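Local coordinates for glycoside hydrolase family 61 protein (Myceliophthora thermophila, PDB 5UFV) that oxidatively cleaves the glycosidic bonds of cellulose at a copper site, as a secreted fungal AA9 lytic polysaccharide monooxygenase giving C1-oxidised products, at residues Y7-K12 against A58-G63; T65-W70 against N135-S140; A107-D112 against S124-A129; F117-T122 against N207-S212. All coordinates share one frame; numbering follows the deposited sequence.

In the fold
Strand 4-9 opens the chain, and its end meets strand 58-60 in contact 1, which closes the first long loop. The chain then turns into strand 65-70, which pairs with 135-140 in contact 2. The first two contacts follow one another and touch, because strands 4-9 and 65-70 are neighbours in one antiparallel sheet. Contact 3, 107-112 with 124-129, is nested inside the loop closed by contact 2 and meets it at Trp138. Contact 4 ties 117-122, in the tip of that same excursion, to 207-212 late in the chain. It therefore crosses contacts 2 and 3, and it lies across the chain's centre from contact 1.

Contact 1 of 4, residues Y7-K12 against A58-G63; sequences YNIAGK and AEAAPG
Ile9 fills the apolar part of this contact, lying against Ala58 and Ala60. Its CD1 meets Ala58 CB at 3.8 Å, and its CG2 meets Ala60 CB at 3.9 Å. CG2 stands anti to the backbone N, since chi1 of -67° puts CG1 beside that nitrogen. CD1 lies on Ala58 alone, while CG2 lies between the two alanine methyls. Ala10 CB adds a smaller touch, 3.9 Å from Glu59 O.

The polar link is made by one water. It donates to Ile9 O at 2.7 Å and to Glu59 O at 2.6 Å, bridging two carbonyls that cannot bond to each other. The strands are not paired here: the axes of 7-9 and 58-60 come no closer than 8.3 Å, at an angle of 37°. A type I' turn from Ile9 to Lys12 folds the chain back, held by Ile9 N to Lys12 O at 2.9 Å and by Lys12 N to Ile9 O at 3.1 Å.

The contact joins the two sheets of the AA9 beta-sandwich. Strand 4-9 lies between strands 12-15 and 65-70 in one sheet. Strand 58-60 is an edge strand of the other, beside 167-177, whose Ile175 touches both Ile9 and Ala60.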
loop_
_atom_site.group_PDB
_atom_site.type_symbol
_atom_site.label_atom_id
_atom_site.label_comp_id
_atom_site.label_asym_id
_atom_site.label_seq_id
_atom_site.Cartn_x
_atom_site.Cartn_y
_atom_site.Cartn_z
ATOM N N TYR A 7 -10.067 -8.746 1.792
ATOM C CA TYR A 7 -9.423 -8.379 3.053
ATOM C C TYR A 7 -9.914 -9.249 4.220
ATOM O O TYR A 7 -11.032 -9.779 4.206
ATOM C CB TYR A 7 -9.704 -6.905 3.421
ATOM C CG TYR A 7 -9.299 -5.842 2.418
ATOM C CD1 TYR A 7 -10.157 -5.451 1.410
ATOM C CD2 TYR A 7 -8.073 -5.201 2.512
ATOM C CE1 TYR A 7 -9.793 -4.465 0.499
ATOM C CE2 TYR A 7 -7.699 -4.232 1.603
ATOM C CZ TYR A 7 -8.569 -3.861 0.602
ATOM O OH TYR A 7 -8.201 -2.887 -0.300
ATOM N N ASN A 8 -9.063 -9.367 5.239
ATOM C CA ASN A 8 -9.484 -9.823 6.557
ATOM C C ASN A 8 -9.134 -8.766 7.599
ATOM O O ASN A 8 -7.977 -8.466 7.833
ATOM C CB ASN A 8 -8.863 -11.178 6.934
ATOM C CG ASN A 8 -9.478 -11.754 8.192
ATOM O OD1 ASN A 8 -9.305 -11.217 9.285
ATOM N ND2 ASN A 8 -10.244 -12.810 8.039
ATOM N N ILE A 9 -10.152 -8.204 8.220
ATOM C CA ILE A 9 -9.969 -7.112 9.153
ATOM C C ILE A 9 -10.648 -7.424 10.470
ATOM O O ILE A 9 -11.873 -7.566 10.550
ATOM C CB ILE A 9 -10.516 -5.800 8.580
ATOM C CG1 ILE A 9 -9.657 -5.386 7.376
ATOM C CG2 ILE A 9 -10.498 -4.707 9.642
ATOM C CD1 ILE A 9 -10.339 -4.481 6.403
ATOM N N ALA A 10 -9.815 -7.503 11.504
ATOM C CA ALA A 10 -10.233 -7.820 12.869
ATOM C C ALA A 10 -10.919 -9.152 12.857
ATOM O O ALA A 10 -11.974 -9.299 13.454
ATOM C CB ALA A 10 -11.143 -6.740 13.420
ATOM N N GLY A 11 -10.333 -10.106 12.127
ATOM C CA GLY A 11 -10.911 -11.445 11.994
ATOM C C GLY A 11 -12.126 -11.640 11.072
ATOM O O GLY A 11 -12.633 -12.745 11.000
ATOM N N LYS A 12 -12.608 -10.612 10.368
ATOM C CA LYS A 12 -13.757 -10.775 9.458
ATOM C C LYS A 12 -13.347 -10.608 8.007
ATOM O O LYS A 12 -12.399 -9.889 7.678
ATOM C CB LYS A 12 -14.873 -9.776 9.763
ATOM C CG LYS A 12 -14.985 -9.456 11.242
ATOM C CD LYS A 12 -16.307 -8.812 11.660
ATOM C CE LYS A 12 -16.405 -8.811 13.183
ATOM N NZ LYS A 12 -17.821 -8.826 13.647
ATOM N N ALA A 58 -15.134 -1.517 7.233
ATOM C CA ALA A 58 -14.863 -2.546 8.219
ATOM C C ALA A 58 -14.623 -1.871 9.580
ATOM O O ALA A 58 -13.996 -0.818 9.645
ATOM C CB ALA A 58 -13.644 -3.343 7.798
ATOM N N GLU A 59 -15.126 -2.468 10.655
ATOM C CA GLU A 59 -14.812 -2.008 12.014
ATOM C C GLU A 59 -13.500 -2.580 12.465
ATOM O O GLU A 59 -13.151 -3.714 12.127
ATOM C CB GLU A 59 -15.907 -2.386 13.017
ATOM C CG GLU A 59 -17.281 -1.833 12.626
ATOM C CD GLU A 59 -18.070 -1.198 13.763
ATOM O OE1 GLU A 59 -17.850 -1.540 14.957
ATOM O OE2 GLU A 59 -18.931 -0.347 13.440
ATOM N N ALA A 60 -12.759 -1.783 13.214
ATOM C CA ALA A 60 -11.500 -2.227 13.788
ATOM C C ALA A 60 -11.063 -1.291 14.887
ATOM O O ALA A 60 -11.308 -0.091 14.845
ATOM C CB ALA A 60 -10.410 -2.305 12.736
ATOM N N ALA A 61 -10.414 -1.861 15.879
ATOM C CA ALA A 61 -9.829 -1.089 16.940
ATOM C C ALA A 61 -8.322 -1.048 16.717
ATOM O O ALA A 61 -7.757 -1.872 15.988
ATOM C CB ALA A 61 -10.157 -1.723 18.290
ATOM N N PRO A 62 -7.661 -0.088 17.360
ATOM C CA PRO A 62 -6.214 -0.048 17.333
ATOM C C PRO A 62 -5.659 -1.378 17.785
ATOM O O PRO A 62 -6.254 -2.001 18.653
ATOM C CB PRO A 62 -5.885 1.042 18.349
ATOM C CG PRO A 62 -7.071 1.959 18.310
ATOM C CD PRO A 62 -8.246 1.061 18.084
ATOM N N GLY A 63 -4.545 -1.809 17.185
ATOM C CA GLY A 63 -3.923 -3.096 17.486
ATOM C C GLY A 63 -4.510 -4.269 16.713
ATOM O O GLY A 63 -3.911 -5.348 16.665
HETATM O O HOH W 1 -13.912 -5.745 10.745
#

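Contact 2 of 4, residues T65-W70 against N135-S140; sequences TITATW and NKSWSS
Thr67 OG1 and Ser139 OG share a short hydrogen bond of 2.6 Å, and Thr69 OG1 and Ser137 OG share another of 3.0 Å. Both join non-hydrogen-bonded pairs on the same face of the sheet. In Thr67, chi1 of -61° turns CG2 anti to the backbone N, and this methyl lies 3.7 Å from Ser137 CB.

Alternating with these pairs, the backbones bond in antiparallel fashion. Ile66 N reaches Ser140 O at 2.7 Å, Ala68 N reaches Trp138 O at 3.0 Å, and Trp70 N reaches Lys136 O at 2.9 Å. At the far end Asn135 and Lys136 both face Trp70, a G1 beta bulge, and the return bond from Lys136 N to Trp70 O is weak. A water donates to Ile66 O and Ser140 OG.

On the other face the packing is aromatic and aliphatic. Trp70 CZ3 meets Trp138 CB at 3.8 Å, while Lys136 O lies in the plane of the Trp70 ring at its edge. Trp138 NE1 and Ser140 OG both bond Asp105.

Strand 136-141 is an edge strand of its antiparallel sheet, and 65-70 separates it from strand 4-9. Ile66, Ala68 and Trp70 pack against strand 149-159 of the facing sheet.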
loop_
_atom_site.group_PDB
_atom_site.type_symbol
_atom_site.label_atom_id
_atom_site.label_comp_id
_atom_site.label_asym_id
_atom_site.label_seq_id
_atom_site.Cartn_x
_atom_site.Cartn_y
_atom_site.Cartn_z
ATOM N N THR A 65 -5.562 -6.480 13.405
ATOM C CA THR A 65 -4.823 -6.839 12.206
ATOM C C THR A 65 -5.637 -6.522 10.916
ATOM O O THR A 65 -6.841 -6.841 10.818
ATOM C CB THR A 65 -4.415 -8.334 12.285
ATOM O OG1 THR A 65 -3.370 -8.475 13.254
ATOM C CG2 THR A 65 -3.905 -8.852 10.955
ATOM N N ILE A 66 -4.963 -5.869 9.961
ATOM C CA ILE A 66 -5.441 -5.704 8.584
ATOM C C ILE A 66 -4.657 -6.615 7.649
ATOM O O ILE A 66 -3.458 -6.440 7.472
ATOM C CB ILE A 66 -5.276 -4.255 8.091
ATOM C CG1 ILE A 66 -6.134 -3.333 8.944
ATOM C CG2 ILE A 66 -5.710 -4.145 6.640
ATOM C CD1 ILE A 66 -5.977 -1.865 8.627
ATOM N N THR A 67 -5.342 -7.580 7.058
ATOM C CA THR A 67 -4.744 -8.486 6.114
ATOM C C THR A 67 -5.367 -8.261 4.744
ATOM O O THR A 67 -6.582 -8.333 4.612
ATOM C CB THR A 67 -5.045 -9.919 6.510
ATOM O OG1 THR A 67 -4.500 -10.178 7.802
ATOM C CG2 THR A 67 -4.464 -10.903 5.486
ATOM N N ALA A 68 -4.534 -8.005 3.733
ATOM C CA ALA A 68 -4.966 -7.888 2.351
ATOM C C ALA A 68 -4.488 -9.093 1.545
ATOM O O ALA A 68 -3.371 -9.583 1.747
ATOM C CB ALA A 68 -4.390 -6.627 1.769
ATOM N N THR A 69 -5.325 -9.560 0.630
ATOM C CA THR A 69 -4.993 -10.696 -0.217
ATOM C C THR A 69 -4.927 -10.313 -1.692
ATOM O O THR A 69 -5.761 -9.587 -2.193
ATOM C CB THR A 69 -6.012 -11.837 -0.027
ATOM O OG1 THR A 69 -5.981 -12.246 1.332
ATOM C CG2 THR A 69 -5.648 -13.080 -0.862
ATOM N N TRP A 70 -3.916 -10.820 -2.376
ATOM C CA TRP A 70 -3.727 -10.583 -3.785
ATOM C C TRP A 70 -4.039 -11.898 -4.422
ATOM O O TRP A 70 -3.274 -12.866 -4.250
ATOM C CB TRP A 70 -2.274 -10.241 -4.093
ATOM C CG TRP A 70 -1.923 -8.821 -3.859
ATOM C CD1 TRP A 70 -1.877 -7.836 -4.795
ATOM C CD2 TRP A 70 -1.545 -8.217 -2.616
ATOM N NE1 TRP A 70 -1.509 -6.643 -4.210
ATOM C CE2 TRP A 70 -1.305 -6.860 -2.866
ATOM C CE3 TRP A 70 -1.364 -8.697 -1.317
ATOM C CZ2 TRP A 70 -0.902 -5.975 -1.852
ATOM C CZ3 TRP A 70 -0.981 -7.822 -0.321
ATOM C CH2 TRP A 70 -0.747 -6.481 -0.594
ATOM N N ASN A 135 -3.224 -15.927 -4.212
ATOM C CA ASN A 135 -3.900 -15.902 -2.914
ATOM C C ASN A 135 -2.927 -15.791 -1.759
ATOM O O ASN A 135 -3.063 -16.488 -0.765
ATOM C CB ASN A 135 -4.831 -17.112 -2.782
ATOM C CG ASN A 135 -5.813 -17.187 -3.936
ATOM O OD1 ASN A 135 -5.836 -18.157 -4.693
ATOM N ND2 ASN A 135 -6.582 -16.125 -4.118
ATOM N N LYS A 136 -1.949 -14.906 -1.922
ATOM C CA LYS A 136 -1.030 -14.565 -0.866
ATOM C C LYS A 136 -1.484 -13.314 -0.167
ATOM O O LYS A 136 -2.148 -12.459 -0.746
ATOM C CB LYS A 136 0.371 -14.350 -1.434
ATOM C CG LYS A 136 0.973 -15.586 -2.083
ATOM C CD LYS A 136 0.852 -16.781 -1.171
ATOM C CE LYS A 136 1.828 -17.886 -1.545
ATOM N NZ LYS A 136 1.674 -18.226 -2.967
ATOM N N SER A 137 -1.095 -13.198 1.085
ATOM C CA SER A 137 -1.634 -12.177 1.946
ATOM C C SER A 137 -0.545 -11.423 2.664
ATOM O O SER A 137 0.552 -11.938 2.849
ATOM C CB SER A 137 -2.557 -12.825 2.985
ATOM O OG SER A 137 -3.581 -13.607 2.377
ATOM N N TRP A 138 -0.867 -10.195 3.073
ATOM C CA TRP A 138 0.037 -9.374 3.893
ATOM C C TRP A 138 -0.725 -8.802 5.054
ATOM O O TRP A 138 -1.789 -8.240 4.869
ATOM C CB TRP A 138 0.670 -8.232 3.091
ATOM C CG TRP A 138 1.831 -7.616 3.840
ATOM C CD1 TRP A 138 1.787 -6.532 4.689
ATOM C CD2 TRP A 138 3.182 -8.090 3.865
ATOM N NE1 TRP A 138 3.038 -6.293 5.215
ATOM C CE2 TRP A 138 3.910 -7.235 4.735
ATOM C CE3 TRP A 138 3.841 -9.163 3.262
ATOM C CZ2 TRP A 138 5.289 -7.406 4.995
ATOM C CZ3 TRP A 138 5.211 -9.345 3.524
ATOM C CH2 TRP A 138 5.922 -8.461 4.387
ATOM N N SER A 139 -0.174 -8.948 6.247
ATOM C CA SER A 139 -0.827 -8.497 7.476
ATOM C C SER A 139 -0.096 -7.314 8.153
ATOM O O SER A 139 1.137 -7.318 8.300
ATOM C CB SER A 139 -0.897 -9.660 8.454
ATOM O OG SER A 139 -1.914 -10.562 8.086
ATOM N N SER A 140 -0.871 -6.327 8.582
ATOM C CA SER A 140 -0.359 -5.146 9.252
ATOM C C SER A 140 -1.226 -4.860 10.486
ATOM O O SER A 140 -2.443 -4.981 10.427
ATOM C CB SER A 140 -0.427 -3.945 8.318
ATOM O OG SER A 140 0.375 -4.109 7.164
HETATM O O HOH W 2 -1.608 -5.149 5.462
#

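Contact 3 of 4, residues A107-D112 against S124-A129; sequences AGFHGD and SGWDIA
The two loops run nearly antiparallel and are joined by a single bridge, Phe109 with Trp126, in which His110 N donates to Gly125 O at 2.6 Å and Asp127 N more weakly to Gly108 O. Phe109 rests on the Trp126 indole. Its CB sits over the six-membered ring, 3.8 Å from the centroid and 5° off the normal. Its ring meets the five-membered ring edge-to-face, with planes at 58° and CD1 3.5 Å from Trp126 NE1. With CG of Phe109 anti to the backbone N (chi1 179°), the phenyl crosses the indole at about a right angle and brings its CD1 edge over the five-membered ring.

Both segments belong to the long excursion between strands 101-107 and 136-141. Within it Ser124 OG accepts from Trp126 N, an ST turn, and Ser124 OG also bonds Ser76 O. Trp126 NE1 donates to Leu118 O. With the indole cut back to an alanine, Phe109 is likely to lose the surface it rests on and Leu118 O its donor.

Gly125 is tightly enclosed. Its O lies over one face of the His110 ring, 3.2 Å above the plane and toward the rim, and a CB on Gly125 would collide with Phe109 CE1 and Gly111 CA. Asp127 OD2 lies 3.4 Å from Ala107 CB, and Asp127 OD1 has a long, weak ion pair with Lys130.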
loop_
_atom_site.group_PDB
_atom_site.type_symbol
_atom_site.label_atom_id
_atom_site.label_comp_id
_atom_site.label_asym_id
_atom_site.label_seq_id
_atom_site.Cartn_x
_atom_site.Cartn_y
_atom_site.Cartn_z
ATOM N N ALA A 107 7.906 -3.010 3.666
ATOM C CA ALA A 107 8.912 -4.053 3.555
ATOM C C ALA A 107 9.665 -3.813 2.276
ATOM O O ALA A 107 9.071 -3.396 1.277
ATOM C CB ALA A 107 8.275 -5.428 3.559
ATOM N N GLY A 108 10.972 -4.042 2.319
ATOM C CA GLY A 108 11.837 -3.808 1.197
ATOM C C GLY A 108 12.813 -4.938 1.005
ATOM O O GLY A 108 12.435 -6.090 0.979
ATOM N N PHE A 109 14.079 -4.579 0.862
ATOM C CA PHE A 109 15.077 -5.477 0.380
ATOM C C PHE A 109 15.950 -5.935 1.529
ATOM O O PHE A 109 16.432 -5.124 2.280
ATOM C CB PHE A 109 15.939 -4.765 -0.648
ATOM C CG PHE A 109 17.043 -5.614 -1.192
ATOM C CD1 PHE A 109 16.758 -6.646 -2.075
ATOM C CD2 PHE A 109 18.351 -5.410 -0.798
ATOM C CE1 PHE A 109 17.764 -7.447 -2.566
ATOM C CE2 PHE A 109 19.375 -6.216 -1.280
ATOM C CZ PHE A 109 19.077 -7.231 -2.173
ATOM N N HIS A 110 16.169 -7.238 1.633
ATOM C CA HIS A 110 16.947 -7.804 2.726
ATOM C C HIS A 110 18.063 -8.721 2.220
ATOM O O HIS A 110 18.641 -9.470 2.983
ATOM C CB HIS A 110 16.006 -8.545 3.705
ATOM C CG HIS A 110 15.383 -9.796 3.142
ATOM N ND1 HIS A 110 14.030 -9.896 2.864
ATOM C CD2 HIS A 110 15.921 -11.006 2.824
ATOM C CE1 HIS A 110 13.765 -11.108 2.395
ATOM N NE2 HIS A 110 14.895 -11.798 2.356
ATOM N N GLY A 111 18.386 -8.652 0.942
ATOM C CA GLY A 111 19.409 -9.523 0.369
ATOM C C GLY A 111 20.802 -9.119 0.770
ATOM O O GLY A 111 21.036 -7.977 1.143
ATOM N N ASP A 112 21.741 -10.042 0.677
ATOM C CA ASP A 112 23.092 -9.788 1.211
ATOM C C ASP A 112 23.959 -8.920 0.296
ATOM O O ASP A 112 24.966 -8.361 0.732
ATOM C CB ASP A 112 23.810 -11.096 1.555
ATOM C CG ASP A 112 24.122 -11.929 0.338
ATOM O OD1 ASP A 112 23.807 -11.488 -0.779
ATOM O OD2 ASP A 112 24.691 -13.025 0.490
ATOM N N SER A 124 14.787 -14.221 -4.493
ATOM C CA SER A 124 14.662 -12.770 -4.316
ATOM C C SER A 124 14.949 -12.284 -2.883
ATOM O O SER A 124 14.497 -12.864 -1.911
ATOM C CB SER A 124 13.257 -12.296 -4.730
ATOM O OG SER A 124 13.042 -10.966 -4.285
ATOM N N GLY A 125 15.664 -11.188 -2.758
ATOM C CA GLY A 125 15.868 -10.586 -1.443
ATOM C C GLY A 125 14.790 -9.610 -0.997
ATOM O O GLY A 125 14.991 -8.869 -0.027
ATOM N N TRP A 126 13.653 -9.603 -1.696
ATOM C CA TRP A 126 12.534 -8.721 -1.360
ATOM C C TRP A 126 11.366 -9.482 -0.728
ATOM O O TRP A 126 10.976 -10.563 -1.184
ATOM C CB TRP A 126 12.013 -8.054 -2.620
ATOM C CG TRP A 126 13.010 -7.263 -3.406
ATOM C CD1 TRP A 126 13.889 -7.734 -4.341
ATOM C CD2 TRP A 126 13.173 -5.850 -3.370
ATOM N NE1 TRP A 126 14.603 -6.690 -4.870
ATOM C CE2 TRP A 126 14.179 -5.523 -4.289
ATOM C CE3 TRP A 126 12.560 -4.827 -2.643
ATOM C CZ2 TRP A 126 14.589 -4.207 -4.508
ATOM C CZ3 TRP A 126 12.974 -3.535 -2.841
ATOM C CH2 TRP A 126 13.984 -3.226 -3.770
ATOM N N ASP A 127 10.782 -8.885 0.301
ATOM C CA ASP A 127 9.605 -9.451 0.952
ATOM C C ASP A 127 8.414 -9.595 0.002
ATOM O O ASP A 127 7.583 -10.481 0.172
ATOM C CB ASP A 127 9.207 -8.590 2.163
ATOM C CG ASP A 127 10.136 -8.799 3.345
ATOM O OD1 ASP A 127 10.416 -9.960 3.681
ATOM O OD2 ASP A 127 10.608 -7.807 3.928
ATOM N N ILE A 128 8.335 -8.737 -0.999
ATOM C CA ILE A 128 7.286 -8.850 -1.984
ATOM C C ILE A 128 7.247 -10.229 -2.662
ATOM O O ILE A 128 6.213 -10.653 -3.127
ATOM C CB ILE A 128 7.426 -7.750 -3.065
ATOM C CG1 ILE A 128 6.065 -7.413 -3.676
ATOM C CG2 ILE A 128 8.398 -8.176 -4.154
ATOM C CD1 ILE A 128 6.094 -6.216 -4.602
ATOM N N ALA A 129 8.372 -10.920 -2.740
ATOM C CA ALA A 129 8.414 -12.206 -3.423
ATOM C C ALA A 129 7.435 -13.187 -2.822
ATOM O O ALA A 129 7.042 -14.160 -3.469
ATOM C CB ALA A 129 9.804 -12.795 -3.331
HETATM O O HOH W 3 9.611 -6.027 -0.646
#

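Contact 4 of 4, residues F117-T122 against N207-S212; sequences FLDTET and NINDHS
Two surface loops of the AA9 domain meet here, each shaped by a type I beta turn: Phe117 to Thr120 in one, Asn207 to Asp210 in the other. Phe117 and His211 stack face to face, with centroids 3.9 Å apart and planes at 20°. His211 ND1 lies over the centre of the phenyl ring, and CE1 comes within 3.4 Å of Phe117 CD2. A serine in place of Phe117 would probably open a gap over one face of the imidazole and leave it freer to turn.

The same histidine is held at its edge by Asp119. His211 NE2 donates to Asp119 OD1 at 2.9 Å, meeting the oxygen on its syn side but 34° out of the carboxylate plane; a second bond to OD2 is weak. The carboxylate stands almost perpendicular to the imidazole. Asn209 ND2 gives a straight bond of 3.2 Å to Asp119 OD2, on the anti lone pair. The first torsion of Asp119, 75°, places CG between its backbone N and carbonyl carbon and brings OD1 to His211 and OD2 to Asn209.

Behind this polar group Leu118 CB packs on Ile208 CG1 at 3.8 Å. Asx turns at Asn207 and Asp210 hold the second loop, and Gln215 OE1 takes Leu118 N. Asn209 comes about 6 Å, side chain to side chain, from His161, which probably binds O2, as in relatives.

Asp119 accepts from both donors, and its charge would probably favour a protonated His211. The stack on Phe117 and the bond at NE2 together fix the imidazole's rotation.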
loop_
_atom_site.group_PDB
_atom_site.type_symbol
_atom_site.label_atom_id
_atom_site.label_comp_id
_atom_site.label_asym_id
_atom_site.label_seq_id
_atom_site.Cartn_x
_atom_site.Cartn_y
_atom_site.Cartn_z
ATOM N N PHE A 117 21.336 -10.001 -5.264
ATOM C CA PHE A 117 21.302 -8.586 -5.575
ATOM C C PHE A 117 19.872 -8.059 -5.659
ATOM O O PHE A 117 18.899 -8.825 -5.597
ATOM C CB PHE A 117 22.002 -8.331 -6.906
ATOM C CG PHE A 117 23.370 -8.926 -6.988
ATOM C CD1 PHE A 117 24.477 -8.219 -6.540
ATOM C CD2 PHE A 117 23.554 -10.205 -7.516
ATOM C CE1 PHE A 117 25.744 -8.778 -6.620
ATOM C CE2 PHE A 117 24.828 -10.770 -7.599
ATOM C CZ PHE A 117 25.922 -10.051 -7.155
ATOM N N LEU A 118 19.769 -6.741 -5.825
ATOM C CA LEU A 118 18.490 -6.049 -5.985
ATOM C C LEU A 118 17.697 -6.613 -7.141
ATOM O O LEU A 118 16.469 -6.668 -7.055
ATOM C CB LEU A 118 18.678 -4.543 -6.217
ATOM C CG LEU A 118 19.242 -3.698 -5.070
ATOM C CD1 LEU A 118 19.584 -2.304 -5.561
ATOM C CD2 LEU A 118 18.296 -3.607 -3.885
ATOM N N ASP A 119 18.387 -7.023 -8.208
ATOM C CA ASP A 119 17.721 -7.576 -9.390
ATOM C C ASP A 119 17.618 -9.106 -9.406
ATOM O O ASP A 119 17.099 -9.660 -10.359
ATOM C CB ASP A 119 18.385 -7.077 -10.675
ATOM C CG ASP A 119 19.720 -7.735 -10.960
ATOM O OD1 ASP A 119 20.365 -8.261 -10.030
ATOM O OD2 ASP A 119 20.153 -7.694 -12.133
ATOM N N THR A 120 18.079 -9.787 -8.358
ATOM C CA THR A 120 18.014 -11.240 -8.342
ATOM C C THR A 120 16.568 -11.724 -8.252
ATOM O O THR A 120 15.800 -11.251 -7.420
ATOM C CB THR A 120 18.818 -11.825 -7.177
ATOM O OG1 THR A 120 20.200 -11.534 -7.383
ATOM C CG2 THR A 120 18.618 -13.366 -7.078
ATOM N N GLU A 121 16.242 -12.700 -9.096
ATOM C CA GLU A 121 14.893 -13.235 -9.244
ATOM C C GLU A 121 14.587 -14.400 -8.281
ATOM O O GLU A 121 13.585 -14.362 -7.587
ATOM C CB GLU A 121 14.673 -13.645 -10.703
ATOM C CG GLU A 121 13.298 -14.236 -11.004
ATOM C CD GLU A 121 12.152 -13.230 -10.990
ATOM O OE1 GLU A 121 12.376 -11.994 -10.871
ATOM O OE2 GLU A 121 11.001 -13.706 -11.118
ATOM N N THR A 122 15.428 -15.431 -8.253
ATOM C CA THR A 122 15.375 -16.444 -7.182
ATOM C C THR A 122 16.774 -16.722 -6.652
ATOM O O THR A 122 17.709 -16.861 -7.439
ATOM C CB THR A 122 14.778 -17.803 -7.616
ATOM O OG1 THR A 122 15.643 -18.399 -8.579
ATOM C CG2 THR A 122 13.386 -17.651 -8.226
ATOM N N ASN A 207 18.788 2.175 -12.110
ATOM C CA ASN A 207 19.196 0.979 -12.825
ATOM C C ASN A 207 19.400 -0.189 -11.881
ATOM O O ASN A 207 20.501 -0.440 -11.380
ATOM C CB ASN A 207 20.455 1.221 -13.641
ATOM C CG ASN A 207 20.729 0.098 -14.623
ATOM O OD1 ASN A 207 20.047 -0.935 -14.636
ATOM N ND2 ASN A 207 21.734 0.293 -15.454
ATOM N N ILE A 208 18.326 -0.927 -11.676
ATOM C CA ILE A 208 18.316 -2.022 -10.728
ATOM C C ILE A 208 19.312 -3.125 -11.114
ATOM O O ILE A 208 19.815 -3.836 -10.263
ATOM C CB ILE A 208 16.867 -2.577 -10.548
ATOM C CG1 ILE A 208 16.764 -3.345 -9.228
ATOM C CG2 ILE A 208 16.422 -3.406 -11.771
ATOM C CD1 ILE A 208 15.367 -3.732 -8.822
ATOM N N ASN A 209 19.614 -3.234 -12.398
ATOM C CA ASN A 209 20.525 -4.250 -12.881
ATOM C C ASN A 209 21.975 -3.807 -12.768
ATOM O O ASN A 209 22.852 -4.527 -13.192
ATOM C CB ASN A 209 20.197 -4.612 -14.339
ATOM C CG ASN A 209 18.716 -4.892 -14.549
ATOM O OD1 ASN A 209 18.037 -4.225 -15.323
ATOM N ND2 ASN A 209 18.211 -5.866 -13.842
ATOM N N ASP A 210 22.238 -2.646 -12.186
ATOM C CA ASP A 210 23.609 -2.185 -12.036
ATOM C C ASP A 210 24.181 -2.594 -10.684
ATOM O O ASP A 210 23.895 -1.964 -9.656
ATOM C CB ASP A 210 23.671 -0.674 -12.169
ATOM C CG ASP A 210 25.084 -0.130 -12.077
ATOM O OD1 ASP A 210 26.060 -0.886 -11.854
ATOM O OD2 ASP A 210 25.199 1.091 -12.231
ATOM N N HIS A 211 25.036 -3.612 -10.718
ATOM C CA HIS A 211 25.569 -4.234 -9.511
ATOM C C HIS A 211 26.654 -3.403 -8.830
ATOM O O HIS A 211 27.090 -3.761 -7.743
ATOM C CB HIS A 211 26.083 -5.650 -9.823
ATOM C CG HIS A 211 24.989 -6.630 -10.120
ATOM N ND1 HIS A 211 25.199 -7.993 -10.150
ATOM C CD2 HIS A 211 23.670 -6.447 -10.379
ATOM C CE1 HIS A 211 24.060 -8.608 -10.428
ATOM N NE2 HIS A 211 23.116 -7.692 -10.568
ATOM N N SER A 212 27.074 -2.298 -9.451
ATOM C CA SER A 212 28.101 -1.418 -8.861
ATOM C C SER A 212 27.534 -0.443 -7.847
ATOM O O SER A 212 28.260 0.103 -7.021
ATOM C CB SER A 212 28.853 -0.667 -9.947
ATOM O OG SER A 212 29.673 -1.584 -10.640
#